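11S globulin (Wrightia tinctoria, PDB 5WXU) probably serves as a seed storage protein, a hexameric cupin-family globulin that also binds the plant hormone auxin. Local coordinates at residues V116-T130 / D141-F153. Sequence-based numbering, arbitrary orientation.
Sequences VFPGCPETFQSFHPT and DQTFRDQHQKVHF. Unlike the reference sequence in segment 141-153: Gln147 (reference Arg). With IAC (1H-indol-3-ylacetic acid), chain S.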
ATOM      1  N   VAL B 116     -11.626 -20.665  12.664  1.00 17.52           N
ATOM      2  CA  VAL B 116     -12.353 -19.654  13.391  1.00 17.72           C
ATOM      3  C   VAL B 116     -11.654 -18.289  13.278  1.00 16.74           C
ATOM      4  O   VAL B 116     -10.474 -18.175  13.671  1.00 17.14           O
ATOM      5  CB  VAL B 116     -12.537 -20.019  14.874  1.00 17.37           C
ATOM      6  CG1 VAL B 116     -13.225 -18.876  15.599  1.00 19.71           C
ATOM      7  CG2 VAL B 116     -13.347 -21.316  14.982  1.00 18.11           C
ATOM      8  N   PHE B 117     -12.437 -17.309  12.806  1.00 16.22           N
ATOM      9  CA  PHE B 117     -12.084 -15.919  12.816  1.00 19.09           C
ATOM     10  C   PHE B 117     -12.737 -15.155  13.948  1.00 18.05           C
ATOM     11  O   PHE B 117     -13.948 -14.910  13.909  1.00 16.51           O
ATOM     12  CB  PHE B 117     -12.306 -15.287  11.436  1.00 23.31           C
ATOM     13  CG  PHE B 117     -11.322 -15.843  10.428  1.00 30.00           C
ATOM     14  CD1 PHE B 117      -9.969 -15.463  10.489  1.00 35.65           C
ATOM     15  CD2 PHE B 117     -11.670 -16.896   9.624  1.00 35.47           C
ATOM     16  CE1 PHE B 117      -9.031 -16.027   9.615  1.00 42.37           C
ATOM     17  CE2 PHE B 117     -10.745 -17.462   8.763  1.00 41.51           C
ATOM     18  CZ  PHE B 117      -9.441 -17.029   8.750  1.00 41.70           C
ATOM     19  N   PRO B 118     -11.920 -14.766  14.937  1.00 18.20           N
ATOM     20  CA  PRO B 118     -12.495 -14.156  16.134  1.00 21.51           C
ATOM     21  C   PRO B 118     -13.098 -12.821  15.877  1.00 19.06           C
ATOM     22  O   PRO B 118     -12.479 -11.923  15.210  1.00 19.26           O
ATOM     23  CB  PRO B 118     -11.317 -14.067  17.108  1.00 20.77           C
ATOM     24  CG  PRO B 118     -10.114 -14.325  16.333  1.00 25.91           C
ATOM     25  CD  PRO B 118     -10.444 -14.875  15.014  1.00 20.49           C
ATOM     26  N   GLY B 119     -14.360 -12.698  16.318  1.00 19.04           N
ATOM     27  CA  GLY B 119     -15.102 -11.447  16.181  1.00 20.93           C
ATOM     28  C   GLY B 119     -15.992 -11.412  14.933  1.00 20.72           C
ATOM     29  O   GLY B 119     -16.600 -10.375  14.603  1.00 27.35           O
ATOM     30  N   CYS B 120     -15.990 -12.519  14.190  1.00 19.83           N
ATOM     31  CA  CYS B 120     -16.858 -12.708  13.048  1.00 19.04           C
ATOM     32  C   CYS B 120     -18.083 -13.442  13.571  1.00 18.76           C
ATOM     33  O   CYS B 120     -17.926 -14.277  14.473  1.00 18.90           O
ATOM     34  CB  CYS B 120     -16.215 -13.567  11.952  1.00 19.63           C
ATOM     35  SG  CYS B 120     -14.996 -12.594  10.979  1.00 23.79           S
ATOM     36  N   PRO B 121     -19.284 -13.092  13.013  1.00 16.99           N
ATOM     37  CA  PRO B 121     -20.500 -13.790  13.441  1.00 17.98           C
ATOM     38  C   PRO B 121     -20.632 -15.197  12.888  1.00 18.53           C
ATOM     39  O   PRO B 121     -19.993 -15.589  11.936  1.00 20.64           O
ATOM     40  CB  PRO B 121     -21.630 -12.883  12.907  1.00 19.59           C
ATOM     41  CG  PRO B 121     -21.093 -12.313  11.670  1.00 19.83           C
ATOM     42  CD  PRO B 121     -19.625 -12.078  11.990  1.00 19.26           C
ATOM     43  N   GLU B 122     -21.453 -16.001  13.574  1.00 18.35           N
ATOM     44  CA  GLU B 122     -21.723 -17.340  13.133  1.00 19.41           C
ATOM     45  C   GLU B 122     -22.752 -17.307  11.974  1.00 21.53           C
ATOM     46  O   GLU B 122     -23.947 -17.102  12.232  1.00 21.56           O
ATOM     47  CB  GLU B 122     -22.229 -18.160  14.308  1.00 20.99           C
ATOM     48  CG  GLU B 122     -21.125 -18.657  15.244  1.00 23.88           C
ATOM     49  CD  GLU B 122     -20.429 -17.570  16.048  1.00 23.96           C
ATOM     50  OE1 GLU B 122     -21.264 -16.867  16.747  1.00 26.81           O
ATOM     51  OE2 GLU B 122     -19.102 -17.448  15.935  1.00 25.11           O
ATOM     52  N   THR B 123     -22.341 -17.569  10.717  1.00 18.90           N
ATOM     53  CA  THR B 123     -23.241 -17.435   9.587  1.00 19.08           C
ATOM     54  C   THR B 123     -23.792 -18.741   8.975  1.00 21.08           C
ATOM     55  O   THR B 123     -24.496 -18.677   7.963  1.00 19.52           O
ATOM     56  CB  THR B 123     -22.579 -16.628   8.433  1.00 19.88           C
ATOM     57  OG1 THR B 123     -21.493 -17.345   7.893  1.00 20.88           O
ATOM     58  CG2 THR B 123     -22.073 -15.337   8.927  1.00 21.34           C
ATOM     59  N   PHE B 124     -23.417 -19.881   9.531  1.00 20.00           N
ATOM     60  CA  PHE B 124     -24.022 -21.166   9.142  1.00 20.46           C
ATOM     61  C   PHE B 124     -25.043 -21.453  10.260  1.00 19.85           C
ATOM     62  O   PHE B 124     -24.664 -21.679  11.397  1.00 20.15           O
ATOM     63  CB  PHE B 124     -22.971 -22.254   9.022  1.00 21.84           C
ATOM     64  CG  PHE B 124     -22.385 -22.414   7.622  1.00 20.80           C
ATOM     65  CD1 PHE B 124     -22.086 -21.285   6.835  1.00 19.61           C
ATOM     66  CD2 PHE B 124     -21.960 -23.649   7.173  1.00 20.48           C
ATOM     67  CE1 PHE B 124     -21.493 -21.420   5.596  1.00 21.40           C
ATOM     68  CE2 PHE B 124     -21.393 -23.781   5.920  1.00 21.03           C
ATOM     69  CZ  PHE B 124     -21.142 -22.651   5.114  1.00 21.11           C
ATOM     70  N   GLN B 125     -26.312 -21.337   9.934  1.00 21.86           N
ATOM     71  CA  GLN B 125     -27.380 -21.242  10.915  1.00 21.25           C
ATOM     72  C   GLN B 125     -28.497 -22.285  10.708  1.00 19.89           C
ATOM     73  O   GLN B 125     -28.978 -22.479   9.582  1.00 22.64           O
ATOM     74  CB  GLN B 125     -28.001 -19.880  10.838  1.00 22.48           C
ATOM     75  CG  GLN B 125     -26.977 -18.739  10.801  1.00 25.88           C
ATOM     76  CD  GLN B 125     -27.545 -17.488  10.190  1.00 26.44           C
ATOM     77  OE1 GLN B 125     -28.242 -16.739  10.876  1.00 29.91           O
ATOM     78  NE2 GLN B 125     -27.179 -17.198   8.913  1.00 25.20           N
ATOM     79  N   SER B 126     -28.869 -22.929  11.787  1.00 22.81           N
ATOM     80  CA  SER B 126     -30.115 -23.763  11.708  1.00 26.22           C
ATOM     81  C   SER B 126     -30.941 -23.536  12.945  1.00 26.67           C
ATOM     82  O   SER B 126     -30.453 -23.699  14.079  1.00 25.68           O
ATOM     83  CB  SER B 126     -29.768 -25.203  11.551  1.00 27.81           C
ATOM     84  OG  SER B 126     -30.935 -25.985  11.625  1.00 34.37           O
ATOM     85  N   PHE B 127     -32.204 -23.166  12.735  1.00 28.17           N
ATOM     86  CA  PHE B 127     -33.104 -22.879  13.842  1.00 30.25           C
ATOM     87  C   PHE B 127     -34.107 -24.040  14.099  1.00 36.46           C
ATOM     88  O   PHE B 127     -35.098 -23.834  14.826  1.00 43.87           O
ATOM     89  CB  PHE B 127     -33.778 -21.510  13.570  1.00 32.78           C
ATOM     90  CG  PHE B 127     -32.779 -20.394  13.494  1.00 33.90           C
ATOM     91  CD1 PHE B 127     -32.329 -19.767  14.643  1.00 35.36           C
ATOM     92  CD2 PHE B 127     -32.221 -20.012  12.264  1.00 34.51           C
ATOM     93  CE1 PHE B 127     -31.351 -18.771  14.566  1.00 35.49           C
ATOM     94  CE2 PHE B 127     -31.229 -19.020  12.188  1.00 37.10           C
ATOM     95  CZ  PHE B 127     -30.784 -18.411  13.349  1.00 33.30           C
ATOM     96  N   HIS B 128     -33.797 -25.246  13.579  1.00 39.23           N
ATOM     97  CA  HIS B 128     -34.612 -26.496  13.739  1.00 46.93           C
ATOM     98  C   HIS B 128     -33.743 -27.740  14.025  1.00 48.89           C
ATOM     99  O   HIS B 128     -32.594 -27.777  13.595  1.00 48.00           O
ATOM    100  CB  HIS B 128     -35.401 -26.796  12.452  1.00 50.31           C
ATOM    101  CG  HIS B 128     -36.279 -25.667  12.001  1.00 60.43           C
ATOM    102  ND1 HIS B 128     -35.948 -24.832  10.948  1.00 63.29           N
ATOM    103  CD2 HIS B 128     -37.474 -25.226  12.470  1.00 66.40           C
ATOM    104  CE1 HIS B 128     -36.909 -23.940  10.780  1.00 62.15           C
ATOM    105  NE2 HIS B 128     -37.847 -24.159  11.685  1.00 69.73           N
ATOM    106  N   PRO B 129     -34.246 -28.778  14.723  1.00 60.15           N
ATOM    107  CA  PRO B 129     -35.569 -28.837  15.398  1.00 60.72           C
ATOM    108  C   PRO B 129     -35.737 -27.878  16.581  1.00 63.54           C
ATOM    109  O   PRO B 129     -34.815 -27.159  16.927  1.00 52.42           O
ATOM    110  CB  PRO B 129     -35.606 -30.271  15.945  1.00 61.08           C
ATOM    111  CG  PRO B 129     -34.638 -31.061  15.124  1.00 66.06           C
ATOM    112  CD  PRO B 129     -33.580 -30.098  14.663  1.00 65.24           C
ATOM    113  N   THR B 130     -36.905 -27.887  17.214  1.00 77.05           N
ATOM    114  CA  THR B 130     -37.147 -27.063  18.417  1.00 85.84           C
ATOM    115  C   THR B 130     -37.980 -27.847  19.448  1.00 84.57           C
ATOM    116  O   THR B 130     -37.725 -27.786  20.653  1.00 86.77           O
ATOM    117  CB  THR B 130     -37.834 -25.707  18.069  1.00 86.46           C
ATOM    118  OG1 THR B 130     -39.202 -25.921  17.715  1.00 91.83           O
ATOM    119  CG2 THR B 130     -37.159 -25.002  16.901  1.00 82.86           C
ATOM    120  N   ASP B 141     -30.150 -35.388  17.044  1.00 73.97           N
ATOM    121  CA  ASP B 141     -30.676 -34.674  15.865  1.00 79.16           C
ATOM    122  C   ASP B 141     -31.344 -33.319  16.175  1.00 78.66           C
ATOM    123  O   ASP B 141     -31.599 -32.514  15.262  1.00 76.57           O
ATOM    124  CB  ASP B 141     -31.627 -35.579  15.066  1.00 82.04           C
ATOM    125  CG  ASP B 141     -30.886 -36.496  14.086  1.00 86.10           C
ATOM    126  OD1 ASP B 141     -29.817 -37.056  14.455  1.00 93.30           O
ATOM    127  OD2 ASP B 141     -31.379 -36.654  12.944  1.00 79.07           O
ATOM    128  N   GLN B 142     -31.640 -33.083  17.455  1.00 78.71           N
ATOM    129  CA  GLN B 142     -31.793 -31.709  17.995  1.00 79.05           C
ATOM    130  C   GLN B 142     -30.454 -30.892  17.869  1.00 68.28           C
ATOM    131  O   GLN B 142     -30.473 -29.662  17.876  1.00 57.35           O
ATOM    132  CB  GLN B 142     -32.301 -31.723  19.477  1.00 81.63           C
ATOM    133  CG  GLN B 142     -33.809 -31.969  19.699  1.00 83.07           C
ATOM    134  CD  GLN B 142     -34.694 -30.710  19.750  1.00 82.40           C
ATOM    135  OE1 GLN B 142     -35.918 -30.815  19.871  1.00 80.91           O
ATOM    136  NE2 GLN B 142     -34.086 -29.527  19.658  1.00 87.55           N
ATOM    137  N   THR B 143     -29.309 -31.582  17.773  1.00 63.78           N
ATOM    138  CA  THR B 143     -27.996 -30.962  17.555  1.00 56.54           C
ATOM    139  C   THR B 143     -27.866 -30.293  16.196  1.00 56.37           C
ATOM    140  O   THR B 143     -26.879 -29.586  15.970  1.00 59.28           O
ATOM    141  CB  THR B 143     -26.854 -31.990  17.686  1.00 55.17           C
ATOM    142  OG1 THR B 143     -25.571 -31.335  17.653  1.00 52.30           O
ATOM    143  CG2 THR B 143     -26.918 -32.937  16.552  1.00 56.56           C
ATOM    144  N   PHE B 144     -28.802 -30.569  15.278  1.00 51.48           N
ATOM    145  CA  PHE B 144     -28.941 -29.729  14.090  1.00 49.64           C
ATOM    146  C   PHE B 144     -29.394 -28.310  14.408  1.00 42.27           C
ATOM    147  O   PHE B 144     -29.193 -27.445  13.549  1.00 43.18           O
ATOM    148  CB  PHE B 144     -29.829 -30.373  13.004  1.00 50.59           C
ATOM    149  CG  PHE B 144     -29.144 -31.479  12.283  1.00 58.58           C
ATOM    150  CD1 PHE B 144     -27.921 -31.236  11.614  1.00 54.89           C
ATOM    151  CD2 PHE B 144     -29.654 -32.788  12.318  1.00 59.84           C
ATOM    152  CE1 PHE B 144     -27.239 -32.264  10.983  1.00 52.77           C
ATOM    153  CE2 PHE B 144     -28.966 -33.822  11.684  1.00 61.94           C
ATOM    154  CZ  PHE B 144     -27.764 -33.557  11.005  1.00 61.02           C
ATOM    155  N   ARG B 145     -29.986 -28.039  15.583  1.00 34.21           N
ATOM    156  CA  ARG B 145     -30.285 -26.645  15.953  1.00 34.32           C
ATOM    157  C   ARG B 145     -28.998 -26.009  16.517  1.00 32.28           C
ATOM    158  O   ARG B 145     -28.564 -26.326  17.597  1.00 29.63           O
ATOM    159  CB  ARG B 145     -31.439 -26.522  16.945  1.00 38.23           C
ATOM    160  CG  ARG B 145     -31.912 -25.089  17.156  1.00 41.76           C
ATOM    161  CD  ARG B 145     -33.050 -24.869  18.173  1.00 47.38           C
ATOM    162  NE  ARG B 145     -32.595 -24.637  19.556  1.00 47.38           N
ATOM    163  CZ  ARG B 145     -32.386 -25.597  20.463  1.00 53.22           C
ATOM    164  NH1 ARG B 145     -32.611 -26.890  20.175  1.00 49.76           N
ATOM    165  NH2 ARG B 145     -31.950 -25.260  21.679  1.00 56.20           N
ATOM    166  N   ASP B 146     -28.372 -25.123  15.759  1.00 28.28           N
ATOM    167  CA  ASP B 146     -26.993 -24.639  16.141  1.00 26.12           C
ATOM    168  C   ASP B 146     -26.618 -23.515  15.179  1.00 21.80           C
ATOM    169  O   ASP B 146     -27.272 -23.316  14.161  1.00 22.92           O
ATOM    170  CB  ASP B 146     -25.966 -25.756  15.945  1.00 22.81           C
ATOM    171  CG  ASP B 146     -24.580 -25.450  16.562  1.00 21.50           C
ATOM    172  OD1 ASP B 146     -24.479 -24.520  17.415  1.00 24.06           O
ATOM    173  OD2 ASP B 146     -23.649 -26.196  16.227  1.00 21.68           O
ATOM    174  N   GLN B 147     -25.651 -22.716  15.581  1.00 20.96           N
ATOM    175  CA  GLN B 147     -25.114 -21.709  14.663  1.00 23.27           C
ATOM    176  C   GLN B 147     -23.623 -21.833  14.850  1.00 18.18           C
ATOM    177  O   GLN B 147     -23.169 -21.886  15.986  1.00 19.97           O
ATOM    178  CB  GLN B 147     -25.553 -20.330  15.086  1.00 25.34           C
ATOM    179  CG  GLN B 147     -27.010 -20.011  14.893  1.00 35.52           C
ATOM    180  CD  GLN B 147     -27.405 -18.870  15.790  1.00 39.94           C
ATOM    181  OE1 GLN B 147     -26.571 -18.000  16.138  1.00 46.03           O
ATOM    182  NE2 GLN B 147     -28.649 -18.897  16.249  1.00 53.92           N
ATOM    183  N   HIS B 148     -22.876 -21.829  13.772  1.00 16.85           N
ATOM    184  CA  HIS B 148     -21.435 -21.839  13.859  1.00 18.62           C
ATOM    185  C   HIS B 148     -20.808 -21.064  12.684  1.00 17.93           C
ATOM    186  O   HIS B 148     -21.530 -20.653  11.801  1.00 18.22           O
ATOM    187  CB  HIS B 148     -20.864 -23.281  14.029  1.00 19.78           C
ATOM    188  CG  HIS B 148     -21.292 -24.263  12.994  1.00 20.93           C
ATOM    189  ND1 HIS B 148     -20.822 -24.222  11.703  1.00 20.70           N
ATOM    190  CD2 HIS B 148     -22.139 -25.328  13.066  1.00 21.98           C
ATOM    191  CE1 HIS B 148     -21.378 -25.215  11.009  1.00 25.28           C
ATOM    192  NE2 HIS B 148     -22.166 -25.908  11.816  1.00 22.47           N
ATOM    193  N   GLN B 149     -19.490 -20.913  12.655  1.00 17.74           N
ATOM    194  CA  GLN B 149     -18.911 -20.276  11.472  1.00 17.91           C
ATOM    195  C   GLN B 149     -18.895 -21.244  10.295  1.00 19.89           C
ATOM    196  O   GLN B 149     -18.949 -22.475  10.481  1.00 19.96           O
ATOM    197  CB  GLN B 149     -17.524 -19.714  11.794  1.00 16.27           C
ATOM    198  CG  GLN B 149     -17.604 -18.467  12.694  1.00 16.43           C
ATOM    199  CD  GLN B 149     -16.263 -17.835  13.004  1.00 17.32           C
ATOM    200  OE1 GLN B 149     -15.252 -18.209  12.459  1.00 19.63           O
ATOM    201  NE2 GLN B 149     -16.277 -16.820  13.846  1.00 19.24           N
ATOM    202  N   LYS B 150     -18.670 -20.682   9.108  0.50 20.86           N
ATOM    203  CA  LYS B 150     -18.564 -21.461   7.897  0.50 21.17           C
ATOM    204  C   LYS B 150     -17.571 -22.571   8.042  0.50 20.13           C
ATOM    205  O   LYS B 150     -16.469 -22.385   8.568  0.50 23.46           O
ATOM    206  CB  LYS B 150     -18.112 -20.636   6.694  0.50 20.77           C
ATOM    207  CG  LYS B 150     -17.579 -21.555   5.593  0.50 21.02           C
ATOM    208  CD  LYS B 150     -17.174 -20.829   4.351  0.50 20.89           C
ATOM    209  CE  LYS B 150     -16.942 -21.746   3.152  0.50 19.16           C
ATOM    210  NZ  LYS B 150     -17.814 -22.926   2.838  0.50 17.62           N
ATOM    211  N   VAL B 151     -17.941 -23.714   7.485  1.00 19.55           N
ATOM    212  CA  VAL B 151     -17.059 -24.838   7.412  1.00 21.38           C
ATOM    213  C   VAL B 151     -16.652 -25.016   5.958  1.00 21.24           C
ATOM    214  O   VAL B 151     -17.339 -24.506   5.054  1.00 24.59           O
ATOM    215  CB  VAL B 151     -17.670 -26.072   8.121  1.00 25.71           C
ATOM    216  CG1 VAL B 151     -17.795 -25.709   9.628  1.00 25.74           C
ATOM    217  CG2 VAL B 151     -19.015 -26.515   7.534  1.00 25.39           C
ATOM    218  N   HIS B 152     -15.512 -25.649   5.772  1.00 20.01           N
ATOM    219  CA  HIS B 152     -14.893 -25.811   4.468  1.00 21.17           C
ATOM    220  C   HIS B 152     -14.855 -27.267   4.105  1.00 22.70           C
ATOM    221  O   HIS B 152     -14.495 -28.074   4.929  1.00 21.59           O
ATOM    222  CB  HIS B 152     -13.553 -25.227   4.474  1.00 21.57           C
ATOM    223  CG  HIS B 152     -13.518 -23.776   4.836  1.00 23.45           C
ATOM    224  ND1 HIS B 152     -13.532 -22.776   3.899  1.00 25.87           N
ATOM    225  CD2 HIS B 152     -13.488 -23.159   6.047  1.00 23.88           C
ATOM    226  CE1 HIS B 152     -13.495 -21.598   4.517  1.00 24.62           C
ATOM    227  NE2 HIS B 152     -13.512 -21.806   5.813  1.00 23.11           N
ATOM    228  N   PHE B 153     -15.173 -27.574   2.843  1.00 22.04           N
ATOM    229  CA  PHE B 153     -15.213 -28.950   2.421  1.00 22.61           C
ATOM    230  C   PHE B 153     -13.932 -29.163   1.670  1.00 20.60           C
ATOM    231  O   PHE B 153     -13.718 -28.611   0.582  1.00 23.23           O
ATOM    232  CB  PHE B 153     -16.476 -29.200   1.613  1.00 28.29           C
ATOM    233  CG  PHE B 153     -17.700 -28.917   2.396  1.00 33.81           C
ATOM    234  CD1 PHE B 153     -18.188 -27.617   2.506  1.00 39.18           C
ATOM    235  CD2 PHE B 153     -18.288 -29.906   3.141  1.00 40.56           C
ATOM    236  CE1 PHE B 153     -19.290 -27.335   3.286  1.00 42.60           C
ATOM    237  CE2 PHE B 153     -19.399 -29.633   3.926  1.00 40.66           C
ATOM    238  CZ  PHE B 153     -19.897 -28.357   4.001  1.00 42.97           C
TER
HETATM  239  C   IAC S 506     -20.661 -10.271  15.527  0.62 24.02           C
HETATM  240  C1  IAC S 506     -21.844 -10.753  16.265  0.62 22.87           C
HETATM  241  C2  IAC S 506     -21.767 -11.707  17.261  0.62 23.64           C
HETATM  242  C3  IAC S 506     -20.523 -12.183  17.594  0.62 25.64           C
HETATM  243  C4  IAC S 506     -19.382 -11.734  16.908  0.62 26.12           C
HETATM  244  C5  IAC S 506     -19.453 -10.795  15.893  0.62 23.91           C
HETATM  245  C7  IAC S 506     -22.954 -10.018  15.687  0.62 23.45           C
HETATM  246  C8  IAC S 506     -22.412  -9.217  14.678  0.62 23.13           C
HETATM  247  C17 IAC S 506     -24.406 -10.182  16.103  0.62 23.48           C
HETATM  248  C18 IAC S 506     -25.077  -8.934  16.639  0.62 24.73           C
HETATM  249  N   IAC S 506     -21.055  -9.353  14.628  0.62 21.77           N
HETATM  250  O2  IAC S 506     -24.663  -7.816  16.277  0.62 24.38           O
HETATM  251  O3  IAC S 506     -26.149  -9.033  17.275  0.62 25.01           O
HETATM  252  O   HOH W   1     -19.381 -17.768   9.438  1.00 21.50           O
HETATM  253  O   HOH W   2     -29.597 -21.837  16.357  1.00 41.09           O
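Phe124 and His148 form a hydrogen-bonded pair where strands 124-126 and 146-148 run antiparallel in the N-terminal cupin domain, and a classic beta bulge sets Thr123 and Phe124 both against His148. Beyond it Gln149 reaches into the type II turn from Phe117 to Cys120. Its CB points away from 116-130, but the chain then runs extended (chi2 -178°): Gln149 CG passes 3.8 Å from Pro121 O, CD faces the Phe117 backbone, and the amide does the gripping. Gln149 OE1 takes Phe117 N-H, N to O 3.0 Å, in the plane of the Gln149 side-chain carbonyl and on a lone pair. Gln149 NE2 donates to Phe117 O at 3.0 Å, from above that carbonyl's plane, while Cys120 N approaches from the opposite face; a weak bond goes on to Cys120 O. Glutamine suits the place because one flat end supplies both donor and acceptor; a leucine here would probably leave Phe117 N without this acceptor and the turn less firmly tied. The turn's Gly119 and Cys120, with Pro121 just after it, lie beside the bound indoleacetic acid, and Cys120 is disulfide-bonded to Cys291. Phe124, broad and apolar, offers a face to Lys150 and Val151: in a CH-pi contact Lys150 CA lies over the ring centre, 3.7 Å from the Phe124 centroid.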